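Local coordinates for protein ADP-ribosylglycohydrolase (Thermus thermophilus, PDB 2YZV) that is an all-helical protein of the ADP-ribosylglycohydrolase family and binds magnesium ions, at residues 131-139 with 150-158; 205-214 with 226-234. All blocks are in the same frame, centred on the assembly; numbering follows the deposited sequence.

Interaction 1 (131-139 with 150-158)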
ATOM      1  N   LEU A 131      -5.417  -1.497   0.450  1.00  9.27           N
ATOM      2  CA  LEU A 131      -4.379  -0.889  -0.374  1.00 10.10           C
ATOM      3  C   LEU A 131      -3.059  -0.708   0.352  1.00 11.80           C
ATOM      4  O   LEU A 131      -1.994  -0.834  -0.244  1.00  9.89           O
ATOM      5  CB  LEU A 131      -4.826   0.490  -0.862  1.00  9.89           C
ATOM      6  CG  LEU A 131      -6.183   0.632  -1.541  1.00 10.40           C
ATOM      7  CD1 LEU A 131      -6.359   2.073  -1.987  1.00 11.09           C
ATOM      8  CD2 LEU A 131      -6.269  -0.308  -2.730  1.00 11.85           C
ATOM      9  N   MET A 132      -3.141  -0.400   1.639  1.00 14.58           N
ATOM     10  CA  MET A 132      -1.952  -0.131   2.441  1.00 16.56           C
ATOM     11  C   MET A 132      -1.021  -1.309   2.672  1.00 16.46           C
ATOM     12  O   MET A 132       0.145  -1.116   3.017  1.00 18.41           O
ATOM     13  CB  MET A 132      -2.371   0.429   3.802  1.00 17.87           C
ATOM     14  CG  MET A 132      -3.138  -0.564   4.650  1.00 19.74           C
ATOM     15  SD  MET A 132      -3.657   0.093   6.246  1.00 19.60           S
ATOM     16  CE  MET A 132      -3.813  -1.427   7.193  1.00 20.77           C
ATOM     17  N   ARG A 133      -1.523  -2.522   2.467  1.00 16.00           N
ATOM     18  CA  ARG A 133      -0.739  -3.728   2.724  1.00 16.38           C
ATOM     19  C   ARG A 133      -0.488  -4.608   1.501  1.00 16.68           C
ATOM     20  O   ARG A 133       0.084  -5.691   1.630  1.00 16.48           O
ATOM     21  CB  ARG A 133      -1.468  -4.570   3.780  1.00 15.32           C
ATOM     22  CG  ARG A 133      -2.796  -5.139   3.252  1.00 15.72           C
ATOM     23  CD  ARG A 133      -3.682  -5.767   4.331  1.00 15.19           C
ATOM     24  NE  ARG A 133      -4.901  -6.306   3.725  1.00 14.03           N
ATOM     25  CZ  ARG A 133      -6.124  -6.163   4.228  1.00 13.42           C
ATOM     26  NH1 ARG A 133      -6.313  -5.497   5.361  1.00 15.20           N
ATOM     27  NH2 ARG A 133      -7.164  -6.673   3.584  1.00 13.64           N
ATOM     28  N   LEU A 134      -0.893  -4.136   0.327  1.00 16.58           N
ATOM     29  CA  LEU A 134      -0.787  -4.898  -0.921  1.00 15.45           C
ATOM     30  C   LEU A 134       0.555  -5.418  -1.459  1.00 15.97           C
ATOM     31  O   LEU A 134       0.655  -6.591  -1.821  1.00 16.10           O
ATOM     32  CB  LEU A 134      -1.459  -4.109  -2.048  1.00 18.76           C
ATOM     33  CG  LEU A 134      -2.651  -4.706  -2.805  1.00 22.83           C
ATOM     34  CD1 LEU A 134      -2.590  -4.216  -4.241  1.00 16.56           C
ATOM     35  CD2 LEU A 134      -2.630  -6.226  -2.777  1.00 20.25           C
ATOM     36  N   ALA A 135       1.569  -4.557  -1.527  1.00 13.13           N
ATOM     37  CA  ALA A 135       2.879  -4.925  -2.076  1.00 12.15           C
ATOM     38  C   ALA A 135       3.370  -6.364  -1.881  1.00 12.31           C
ATOM     39  O   ALA A 135       3.762  -7.019  -2.850  1.00 12.60           O
ATOM     40  CB  ALA A 135       3.943  -3.947  -1.578  1.00 12.04           C
ATOM     41  N   PRO A 136       3.366  -6.877  -0.642  1.00 10.63           N
ATOM     42  CA  PRO A 136       3.835  -8.255  -0.433  1.00 10.84           C
ATOM     43  C   PRO A 136       3.190  -9.288  -1.364  1.00 11.46           C
ATOM     44  O   PRO A 136       3.866 -10.196  -1.862  1.00 11.53           O
ATOM     45  CB  PRO A 136       3.503  -8.510   1.033  1.00 13.54           C
ATOM     46  CG  PRO A 136       3.668  -7.154   1.647  1.00 15.18           C
ATOM     47  CD  PRO A 136       2.975  -6.257   0.638  1.00 10.59           C
ATOM     48  N   LEU A 137       1.890  -9.151  -1.601  1.00 10.16           N
ATOM     49  CA  LEU A 137       1.186 -10.088  -2.469  1.00 10.17           C
ATOM     50  C   LEU A 137       1.715 -10.041  -3.893  1.00 10.27           C
ATOM     51  O   LEU A 137       1.950 -11.085  -4.510  1.00 11.97           O
ATOM     52  CB  LEU A 137      -0.315  -9.791  -2.485  1.00 10.44           C
ATOM     53  CG  LEU A 137      -1.147 -10.627  -3.462  1.00 11.96           C
ATOM     54  CD1 LEU A 137      -1.026 -12.105  -3.123  1.00 12.99           C
ATOM     55  CD2 LEU A 137      -2.600 -10.187  -3.388  1.00 13.83           C
ATOM     56  N   VAL A 138       1.897  -8.835  -4.424  1.00  9.29           N
ATOM     57  CA  VAL A 138       2.388  -8.694  -5.792  1.00 10.43           C
ATOM     58  C   VAL A 138       3.841  -9.153  -5.921  1.00 12.08           C
ATOM     59  O   VAL A 138       4.231  -9.718  -6.947  1.00 13.09           O
ATOM     60  CB  VAL A 138       2.250  -7.231  -6.285  1.00 10.09           C
ATOM     61  CG1 VAL A 138       2.804  -7.097  -7.698  1.00 13.04           C
ATOM     62  CG2 VAL A 138       0.782  -6.816  -6.261  1.00 11.78           C
ATOM     63  N   LEU A 139       4.643  -8.923  -4.886  1.00 11.81           N
ATOM     64  CA  LEU A 139       6.041  -9.344  -4.938  1.00 11.92           C
ATOM     65  C   LEU A 139       6.171 -10.853  -5.115  1.00 13.94           C
ATOM     66  O   LEU A 139       7.016 -11.322  -5.878  1.00 14.59           O
ATOM     67  CB  LEU A 139       6.781  -8.921  -3.665  1.00 11.56           C
ATOM     68  CG  LEU A 139       7.630  -7.647  -3.749  1.00 15.23           C
ATOM     69  CD1 LEU A 139       6.778  -6.454  -4.141  1.00 15.06           C
ATOM     70  CD2 LEU A 139       8.287  -7.410  -2.403  1.00 14.82           C
ATOM     71  N   LEU A 150      -6.487 -12.831  -6.716  1.00 12.56           N
ATOM     72  CA  LEU A 150      -5.878 -13.045  -5.410  1.00 12.34           C
ATOM     73  C   LEU A 150      -5.910 -11.725  -4.648  1.00 11.44           C
ATOM     74  O   LEU A 150      -6.116 -11.702  -3.433  1.00 11.87           O
ATOM     75  CB  LEU A 150      -4.434 -13.525  -5.563  1.00 13.13           C
ATOM     76  CG  LEU A 150      -4.260 -14.864  -6.290  1.00 13.34           C
ATOM     77  CD1 LEU A 150      -2.777 -15.172  -6.454  1.00 14.90           C
ATOM     78  CD2 LEU A 150      -4.954 -15.973  -5.502  1.00 16.31           C
ATOM     79  N   ALA A 151      -5.712 -10.624  -5.368  1.00 10.38           N
ATOM     80  CA  ALA A 151      -5.731  -9.303  -4.737  1.00 10.77           C
ATOM     81  C   ALA A 151      -7.123  -9.010  -4.187  1.00 11.24           C
ATOM     82  O   ALA A 151      -7.262  -8.458  -3.094  1.00 10.88           O
ATOM     83  CB  ALA A 151      -5.323  -8.227  -5.741  1.00 11.04           C
ATOM     84  N   ARG A 152      -8.155  -9.375  -4.942  1.00 11.38           N
ATOM     85  CA  ARG A 152      -9.519  -9.146  -4.482  1.00 10.97           C
ATOM     86  C   ARG A 152      -9.777  -9.974  -3.230  1.00 10.95           C
ATOM     87  O   ARG A 152     -10.378  -9.498  -2.268  1.00 11.08           O
ATOM     88  CB  ARG A 152     -10.533  -9.513  -5.573  1.00 11.38           C
ATOM     89  CG  ARG A 152     -11.983  -9.468  -5.101  1.00 14.31           C
ATOM     90  CD  ARG A 152     -12.948  -9.664  -6.258  1.00 14.38           C
ATOM     91  NE  ARG A 152     -12.987  -8.491  -7.126  1.00 19.13           N
ATOM     92  CZ  ARG A 152     -14.028  -7.669  -7.234  1.00 17.92           C
ATOM     93  NH1 ARG A 152     -15.131  -7.888  -6.530  1.00 21.28           N
ATOM     94  NH2 ARG A 152     -13.962  -6.621  -8.039  1.00 19.84           N
ATOM     95  N   ARG A 153      -9.319 -11.223  -3.240  1.00 10.90           N
ATOM     96  CA  ARG A 153      -9.507 -12.087  -2.082  1.00 11.17           C
ATOM     97  C   ARG A 153      -8.748 -11.535  -0.873  1.00 10.93           C
ATOM     98  O   ARG A 153      -9.248 -11.573   0.253  1.00 12.75           O
ATOM     99  CB  ARG A 153      -9.050 -13.511  -2.414  1.00 13.64           C
ATOM    100  CG  ARG A 153     -10.003 -14.228  -3.365  1.00 14.23           C
ATOM    101  CD  ARG A 153      -9.387 -15.498  -3.931  1.00 14.74           C
ATOM    102  NE  ARG A 153      -9.074 -16.482  -2.902  1.00 15.48           N
ATOM    103  CZ  ARG A 153      -8.306 -17.548  -3.109  1.00 16.91           C
ATOM    104  NH1 ARG A 153      -7.778 -17.753  -4.307  1.00 17.13           N
ATOM    105  NH2 ARG A 153      -8.062 -18.402  -2.121  1.00 17.00           N
ATOM    106  N   ALA A 154      -7.552 -11.003  -1.110  1.00 10.20           N
ATOM    107  CA  ALA A 154      -6.745 -10.439  -0.027  1.00 11.97           C
ATOM    108  C   ALA A 154      -7.436  -9.219   0.577  1.00 12.43           C
ATOM    109  O   ALA A 154      -7.296  -8.936   1.769  1.00 14.95           O
ATOM    110  CB  ALA A 154      -5.360 -10.056  -0.548  1.00 11.82           C
ATOM    111  N   ALA A 155      -8.179  -8.490  -0.244  1.00 11.52           N
ATOM    112  CA  ALA A 155      -8.887  -7.317   0.243  1.00 11.19           C
ATOM    113  C   ALA A 155     -10.124  -7.747   1.022  1.00 11.91           C
ATOM    114  O   ALA A 155     -10.436  -7.177   2.068  1.00 10.49           O
ATOM    115  CB  ALA A 155      -9.297  -6.420  -0.930  1.00  9.92           C
ATOM    116  N   ARG A 156     -10.806  -8.765   0.504  1.00 11.64           N
ATOM    117  CA  ARG A 156     -12.040  -9.272   1.097  1.00 12.06           C
ATOM    118  C   ARG A 156     -11.933  -9.773   2.530  1.00 12.84           C
ATOM    119  O   ARG A 156     -12.949  -9.917   3.214  1.00 12.15           O
ATOM    120  CB  ARG A 156     -12.633 -10.368   0.206  1.00 11.44           C
ATOM    121  CG  ARG A 156     -13.271  -9.836  -1.072  1.00 13.11           C
ATOM    122  CD  ARG A 156     -13.782 -10.974  -1.931  1.00 12.85           C
ATOM    123  NE  ARG A 156     -14.714 -11.814  -1.184  1.00 14.06           N
ATOM    124  CZ  ARG A 156     -14.645 -13.140  -1.137  1.00 13.14           C
ATOM    125  NH1 ARG A 156     -13.688 -13.781  -1.794  1.00 14.92           N
ATOM    126  NH2 ARG A 156     -15.527 -13.824  -0.419  1.00 15.18           N
ATOM    127  N   THR A 157     -10.716 -10.045   2.989  1.00 11.70           N
ATOM    128  CA  THR A 157     -10.539 -10.507   4.358  1.00 12.11           C
ATOM    129  C   THR A 157     -11.018  -9.451   5.351  1.00 12.92           C
ATOM    130  O   THR A 157     -11.562  -9.789   6.403  1.00 13.19           O
ATOM    131  CB  THR A 157      -9.061 -10.826   4.669  1.00 11.14           C
ATOM    132  OG1 THR A 157      -8.244  -9.688   4.359  1.00 11.61           O
ATOM    133  CG2 THR A 157      -8.598 -12.035   3.866  1.00 10.99           C
ATOM    134  N   THR A 158     -10.841  -8.176   5.011  1.00 10.81           N
ATOM    135  CA  THR A 158     -11.233  -7.095   5.912  1.00 11.29           C
ATOM    136  C   THR A 158     -12.180  -6.044   5.332  1.00 11.02           C
ATOM    137  O   THR A 158     -12.823  -5.306   6.083  1.00 12.76           O
ATOM    138  CB  THR A 158      -9.992  -6.358   6.439  1.00 11.37           C
ATOM    139  OG1 THR A 158      -9.267  -5.808   5.333  1.00 11.73           O
ATOM    140  CG2 THR A 158      -9.085  -7.316   7.210  1.00 12.17           C
TER
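Arg133 grips Thr158 and the carbonyl of Ala154 at the C-terminal end of helix 147-156, reaching there from the turn between helices 129-132 and 135-141. From CB, CG sits between the backbone N and the carbonyl carbon (chi1 67°), and the extended chain from CG to NE carries the guanidinium to 150-158. Arg133 NE stays 4.1 Å from Ala154 O. The tip does the gripping: Arg133 NH1 and NH2 meet Thr158 OG1 end-on, at 3.0 and 2.9 Å, with the oxygen in the guanidinium plane. Arg133 NH2 also donates to Ala154 O (2.9 Å), which is tilted 20° out of that plane. The same carbonyl accepts from Thr157 OG1, so it is shared by two donors, and Arg133 NH1 is further held by Gln61 of helix 57-72. Three partners, Thr158, Ala154 O and Gln61, thus hold the buried guanidinium in place. Beyond it, Leu137 sets CD2 against the backbone of Ala151 (3.5 Å to CA) and beside Ala154 CB (4.0 Å), while Leu134 CD2 only grazes Ala151 CB. The nearly antiparallel helices 135-139 and 150-156, crossing at 151°, form a helical hairpin of this all-helical fold, its open end bridged by an arginine that binds a helix C-terminal carbonyl.

Interaction 2 (205-214 with 226-234)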
ATOM      1  N   VAL A 205     -11.716   8.011 -11.193  1.00 12.98           N
ATOM      2  CA  VAL A 205     -10.284   8.058 -10.927  1.00 11.97           C
ATOM      3  C   VAL A 205      -9.514   7.577 -12.153  1.00 13.27           C
ATOM      4  O   VAL A 205      -8.623   8.265 -12.652  1.00 13.51           O
ATOM      5  CB  VAL A 205      -9.903   7.177  -9.713  1.00 10.97           C
ATOM      6  CG1 VAL A 205      -8.381   7.076  -9.591  1.00 11.75           C
ATOM      7  CG2 VAL A 205     -10.489   7.777  -8.438  1.00 12.65           C
ATOM      8  N   VAL A 206      -9.877   6.396 -12.638  1.00 13.97           N
ATOM      9  CA  VAL A 206      -9.217   5.805 -13.795  1.00 17.00           C
ATOM     10  C   VAL A 206      -9.283   6.697 -15.032  1.00 17.45           C
ATOM     11  O   VAL A 206      -8.362   6.704 -15.851  1.00 18.64           O
ATOM     12  CB  VAL A 206      -9.835   4.424 -14.123  1.00 18.75           C
ATOM     13  CG1 VAL A 206      -9.229   3.859 -15.401  1.00 22.77           C
ATOM     14  CG2 VAL A 206      -9.589   3.470 -12.962  1.00 19.64           C
ATOM     15  N   GLU A 207     -10.362   7.461 -15.162  1.00 16.62           N
ATOM     16  CA  GLU A 207     -10.525   8.340 -16.311  1.00 18.17           C
ATOM     17  C   GLU A 207      -9.854   9.707 -16.188  1.00 18.32           C
ATOM     18  O   GLU A 207     -10.108  10.601 -17.001  1.00 20.38           O
ATOM     19  CB  GLU A 207     -12.012   8.502 -16.626  1.00 19.61           C
ATOM     20  CG  GLU A 207     -12.640   7.211 -17.134  1.00 24.16           C
ATOM     21  CD  GLU A 207     -14.107   7.357 -17.473  1.00 28.06           C
ATOM     22  OE1 GLU A 207     -14.684   6.396 -18.027  1.00 31.04           O
ATOM     23  OE2 GLU A 207     -14.686   8.427 -17.184  1.00 30.88           O
ATOM     24  N   GLY A 208      -9.001   9.872 -15.179  1.00 16.03           N
ATOM     25  CA  GLY A 208      -8.293  11.132 -15.023  1.00 14.23           C
ATOM     26  C   GLY A 208      -8.571  11.976 -13.793  1.00 14.95           C
ATOM     27  O   GLY A 208      -8.081  13.101 -13.689  1.00 14.60           O
ATOM     28  N   GLY A 209      -9.350  11.450 -12.857  1.00 12.79           N
ATOM     29  CA  GLY A 209      -9.644  12.215 -11.660  1.00 14.52           C
ATOM     30  C   GLY A 209      -8.399  12.544 -10.853  1.00 12.65           C
ATOM     31  O   GLY A 209      -8.340  13.565 -10.168  1.00 15.82           O
ATOM     32  N   PHE A 210      -7.387  11.691 -10.953  1.00 11.42           N
ATOM     33  CA  PHE A 210      -6.147  11.873 -10.206  1.00 10.51           C
ATOM     34  C   PHE A 210      -5.235  13.011 -10.674  1.00  9.64           C
ATOM     35  O   PHE A 210      -4.276  13.357  -9.984  1.00 11.09           O
ATOM     36  CB  PHE A 210      -5.358  10.557 -10.201  1.00  9.97           C
ATOM     37  CG  PHE A 210      -4.927  10.105 -11.569  1.00  9.58           C
ATOM     38  CD1 PHE A 210      -3.778  10.628 -12.160  1.00 10.75           C
ATOM     39  CD2 PHE A 210      -5.684   9.174 -12.279  1.00  9.90           C
ATOM     40  CE1 PHE A 210      -3.386  10.232 -13.441  1.00  9.77           C
ATOM     41  CE2 PHE A 210      -5.303   8.768 -13.565  1.00  9.50           C
ATOM     42  CZ  PHE A 210      -4.148   9.301 -14.146  1.00 10.11           C
ATOM     43  N   TRP A 211      -5.517  13.596 -11.836  1.00 11.09           N
ATOM     44  CA  TRP A 211      -4.667  14.683 -12.326  1.00 10.74           C
ATOM     45  C   TRP A 211      -4.820  15.942 -11.470  1.00 13.08           C
ATOM     46  O   TRP A 211      -3.954  16.824 -11.483  1.00 12.89           O
ATOM     47  CB  TRP A 211      -4.993  15.009 -13.792  1.00 11.28           C
ATOM     48  CG  TRP A 211      -4.709  13.889 -14.776  1.00 12.14           C
ATOM     49  CD1 TRP A 211      -5.618  13.263 -15.582  1.00 12.07           C
ATOM     50  CD2 TRP A 211      -3.431  13.321 -15.100  1.00 12.43           C
ATOM     51  NE1 TRP A 211      -4.987  12.346 -16.390  1.00 13.02           N
ATOM     52  CE2 TRP A 211      -3.644  12.361 -16.116  1.00 12.49           C
ATOM     53  CE3 TRP A 211      -2.123  13.532 -14.634  1.00 12.57           C
ATOM     54  CZ2 TRP A 211      -2.601  11.612 -16.677  1.00 11.91           C
ATOM     55  CZ3 TRP A 211      -1.081  12.783 -15.196  1.00 13.38           C
ATOM     56  CH2 TRP A 211      -1.332  11.836 -16.206  1.00 12.87           C
ATOM     57  N   GLU A 212      -5.919  16.029 -10.728  1.00 11.71           N
ATOM     58  CA  GLU A 212      -6.148  17.187  -9.874  1.00 13.07           C
ATOM     59  C   GLU A 212      -5.674  16.897  -8.458  1.00 14.31           C
ATOM     60  O   GLU A 212      -5.861  15.795  -7.949  1.00 15.20           O
ATOM     61  CB  GLU A 212      -7.632  17.549  -9.841  1.00 13.52           C
ATOM     62  CG  GLU A 212      -7.911  18.818  -9.063  1.00 16.01           C
ATOM     63  CD  GLU A 212      -7.199  20.017  -9.657  1.00 18.01           C
ATOM     64  OE1 GLU A 212      -7.580  20.438 -10.770  1.00 19.62           O
ATOM     65  OE2 GLU A 212      -6.253  20.528  -9.018  1.00 18.96           O
ATOM     66  N   ALA A 213      -5.059  17.891  -7.825  1.00 14.38           N
ATOM     67  CA  ALA A 213      -4.565  17.729  -6.461  1.00 13.68           C
ATOM     68  C   ALA A 213      -5.732  17.575  -5.493  1.00 14.72           C
ATOM     69  O   ALA A 213      -6.713  18.317  -5.565  1.00 15.63           O
ATOM     70  CB  ALA A 213      -3.719  18.937  -6.063  1.00 14.93           C
ATOM     71  N   PRO A 214      -5.651  16.592  -4.582  1.00 13.98           N
ATOM     72  CA  PRO A 214      -6.716  16.365  -3.602  1.00 14.65           C
ATOM     73  C   PRO A 214      -6.746  17.503  -2.584  1.00 15.24           C
ATOM     74  O   PRO A 214      -5.737  18.180  -2.376  1.00 16.60           O
ATOM     75  CB  PRO A 214      -6.311  15.046  -2.943  1.00 16.15           C
ATOM     76  CG  PRO A 214      -5.486  14.368  -3.990  1.00 15.18           C
ATOM     77  CD  PRO A 214      -4.662  15.503  -4.534  1.00 13.18           C
ATOM     78  N   ALA A 226      -6.407   7.653  -5.782  1.00  8.86           N
ATOM     79  CA  ALA A 226      -6.292   8.863  -6.595  1.00  9.66           C
ATOM     80  C   ALA A 226      -5.231   9.825  -6.067  1.00  9.42           C
ATOM     81  O   ALA A 226      -4.527  10.470  -6.846  1.00 10.18           O
ATOM     82  CB  ALA A 226      -7.645   9.569  -6.670  1.00 10.04           C
ATOM     83  N   ALA A 227      -5.117   9.925  -4.744  1.00  7.92           N
ATOM     84  CA  ALA A 227      -4.133  10.818  -4.139  1.00  8.36           C
ATOM     85  C   ALA A 227      -2.721  10.308  -4.397  1.00  8.66           C
ATOM     86  O   ALA A 227      -1.801  11.089  -4.657  1.00  7.81           O
ATOM     87  CB  ALA A 227      -4.383  10.935  -2.633  1.00  8.09           C
ATOM     88  N   ALA A 228      -2.549   8.992  -4.321  1.00  7.94           N
ATOM     89  CA  ALA A 228      -1.243   8.393  -4.557  1.00  9.04           C
ATOM     90  C   ALA A 228      -0.862   8.567  -6.023  1.00  8.78           C
ATOM     91  O   ALA A 228       0.286   8.875  -6.341  1.00  9.12           O
ATOM     92  CB  ALA A 228      -1.271   6.910  -4.190  1.00  9.63           C
ATOM     93  N   LEU A 229      -1.830   8.380  -6.916  1.00  9.42           N
ATOM     94  CA  LEU A 229      -1.570   8.529  -8.343  1.00  9.34           C
ATOM     95  C   LEU A 229      -1.219   9.978  -8.683  1.00  9.09           C
ATOM     96  O   LEU A 229      -0.376  10.232  -9.538  1.00  9.01           O
ATOM     97  CB  LEU A 229      -2.781   8.068  -9.159  1.00  9.10           C
ATOM     98  CG  LEU A 229      -2.979   6.551  -9.221  1.00  9.76           C
ATOM     99  CD1 LEU A 229      -4.294   6.229  -9.916  1.00  9.52           C
ATOM    100  CD2 LEU A 229      -1.811   5.910  -9.970  1.00 12.38           C
ATOM    101  N   TRP A 230      -1.868  10.926  -8.017  1.00 10.13           N
ATOM    102  CA  TRP A 230      -1.584  12.336  -8.251  1.00  9.54           C
ATOM    103  C   TRP A 230      -0.142  12.649  -7.847  1.00  8.87           C
ATOM    104  O   TRP A 230       0.599  13.286  -8.592  1.00  8.33           O
ATOM    105  CB  TRP A 230      -2.541  13.203  -7.429  1.00  8.97           C
ATOM    106  CG  TRP A 230      -2.105  14.623  -7.304  1.00 10.35           C
ATOM    107  CD1 TRP A 230      -2.210  15.606  -8.250  1.00 11.88           C
ATOM    108  CD2 TRP A 230      -1.453  15.218  -6.177  1.00 11.99           C
ATOM    109  NE1 TRP A 230      -1.662  16.776  -7.779  1.00 13.26           N
ATOM    110  CE2 TRP A 230      -1.189  16.566  -6.509  1.00 12.01           C
ATOM    111  CE3 TRP A 230      -1.063  14.741  -4.917  1.00 11.75           C
ATOM    112  CZ2 TRP A 230      -0.550  17.447  -5.624  1.00 12.56           C
ATOM    113  CZ3 TRP A 230      -0.428  15.617  -4.035  1.00 12.97           C
ATOM    114  CH2 TRP A 230      -0.179  16.955  -4.398  1.00 13.77           C
ATOM    115  N   ALA A 231       0.251  12.193  -6.661  1.00  8.90           N
ATOM    116  CA  ALA A 231       1.600  12.438  -6.162  1.00  9.24           C
ATOM    117  C   ALA A 231       2.634  11.792  -7.072  1.00  9.50           C
ATOM    118  O   ALA A 231       3.713  12.341  -7.298  1.00 10.30           O
ATOM    119  CB  ALA A 231       1.737  11.899  -4.737  1.00  8.75           C
ATOM    120  N   PHE A 232       2.297  10.617  -7.595  1.00  9.77           N
ATOM    121  CA  PHE A 232       3.198   9.903  -8.489  1.00  8.64           C
ATOM    122  C   PHE A 232       3.325  10.668  -9.808  1.00 10.78           C
ATOM    123  O   PHE A 232       4.420  10.811 -10.351  1.00 11.67           O
ATOM    124  CB  PHE A 232       2.667   8.481  -8.728  1.00  9.99           C
ATOM    125  CG  PHE A 232       3.533   7.642  -9.632  1.00  9.24           C
ATOM    126  CD1 PHE A 232       4.877   7.427  -9.336  1.00 11.67           C
ATOM    127  CD2 PHE A 232       2.991   7.038 -10.761  1.00 10.77           C
ATOM    128  CE1 PHE A 232       5.670   6.617 -10.156  1.00 10.81           C
ATOM    129  CE2 PHE A 232       3.773   6.227 -11.589  1.00 10.67           C
ATOM    130  CZ  PHE A 232       5.117   6.016 -11.284  1.00 10.23           C
ATOM    131  N   ALA A 233       2.205  11.177 -10.303  1.00  9.50           N
ATOM    132  CA  ALA A 233       2.207  11.921 -11.560  1.00 11.33           C
ATOM    133  C   ALA A 233       2.991  13.230 -11.477  1.00 12.36           C
ATOM    134  O   ALA A 233       3.726  13.582 -12.403  1.00 14.04           O
ATOM    135  CB  ALA A 233       0.776  12.205 -11.993  1.00 12.31           C
ATOM    136  N   ARG A 234       2.846  13.948 -10.367  1.00 12.22           N
ATOM    137  CA  ARG A 234       3.522  15.232 -10.220  1.00 12.61           C
ATOM    138  C   ARG A 234       4.949  15.169  -9.682  1.00 13.60           C
ATOM    139  O   ARG A 234       5.757  16.050  -9.972  1.00 15.10           O
ATOM    140  CB  ARG A 234       2.688  16.167  -9.342  1.00 13.01           C
ATOM    141  CG  ARG A 234       1.264  16.385  -9.839  1.00 12.77           C
ATOM    142  CD  ARG A 234       1.226  16.796 -11.308  1.00 13.03           C
ATOM    143  NE  ARG A 234      -0.151  16.937 -11.772  1.00 11.18           N
ATOM    144  CZ  ARG A 234      -0.529  16.801 -13.039  1.00 10.70           C
ATOM    145  NH1 ARG A 234       0.369  16.525 -13.975  1.00 12.56           N
ATOM    146  NH2 ARG A 234      -1.812  16.914 -13.362  1.00 11.59           N
TER
HETATM  147  O   HOH W   1      -2.052  18.730 -10.256  1.00 19.45           O
HETATM  148  O   HOH W   2      -6.010  13.104  -6.937  1.00 16.06           O
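Trp230 lies edge-on to two backbone carbonyls, those of Phe210 and Trp211, while the chain that follows them passes over one of its faces. Phe210 O touches Trp230 CB at 3.1 Å, near the plane of the indole, and Trp211 O also lies at that edge. Over the face, Ala213 CA stands 3.5 Å from the centroid of the five-membered ring of Trp230, a CH-pi contact, and Pro214 CD makes a second one over the six-membered ring. CG anti to the backbone N (chi1 164°) turns the indole out to the side of helix 221-234, where Ala213 and Pro214 cover it; the proline's CG goes on to Ala227.

Helix 200-209 ends in a Schellman motif with Gly208, at positive phi, as the C-prime residue, and a type I beta turn from Gly209 to Glu212 then carries the chain across helix 221-234. This Schellman-ended helix and its exit turn bring Val205 CG2 to within 3.8 Å of Ala226 CB and set Phe210 CB against Leu229 CB at 3.7 Å. The Phe210 ring extends over the centre of one face of Trp211 through CE1, and Leu188 of helix 184-189 touches both aromatic residues.

Toward the surface, Arg234 bends at chi2 and sends NH2 to Trp211 O (2.9 Å, 159° at the hydrogen), in the carbonyl plane on a lone pair. Its guanidinium, inclined 35° to the Trp211 ring, also brings Arg234 NH2 to 3.6 Å from Trp211 CE3, and Trp211 CZ3 rests on Ala233 CB. One water donates to Trp211 O and accepts from Trp230 NE1 and Arg234 NE, so this carbonyl takes both a direct and a water-mediated link. A second water joins Glu212 O to Ala226 O, the latter bond weak.

How the interactions relate
From the N terminus, interaction 1 comes first: the chain runs through 131-139, turns, and returns as 150-158, closing a short loop of ten residues. Interaction 2 follows in series, with eleven residues between 205-214 and 226-234, so the loops neither nest nor cross. Their centres lie 21 Å apart, and their nearest atoms stay about 7 Å from each other without touching. Interaction 1 is buried and joins helices 135-141 and 147-156 beside helices 57-72 and 76-89. Interaction 2 is partly buried and ties helix 200-209 and its exit turn to helix 221-234, whose inner side packs on helix 252-267.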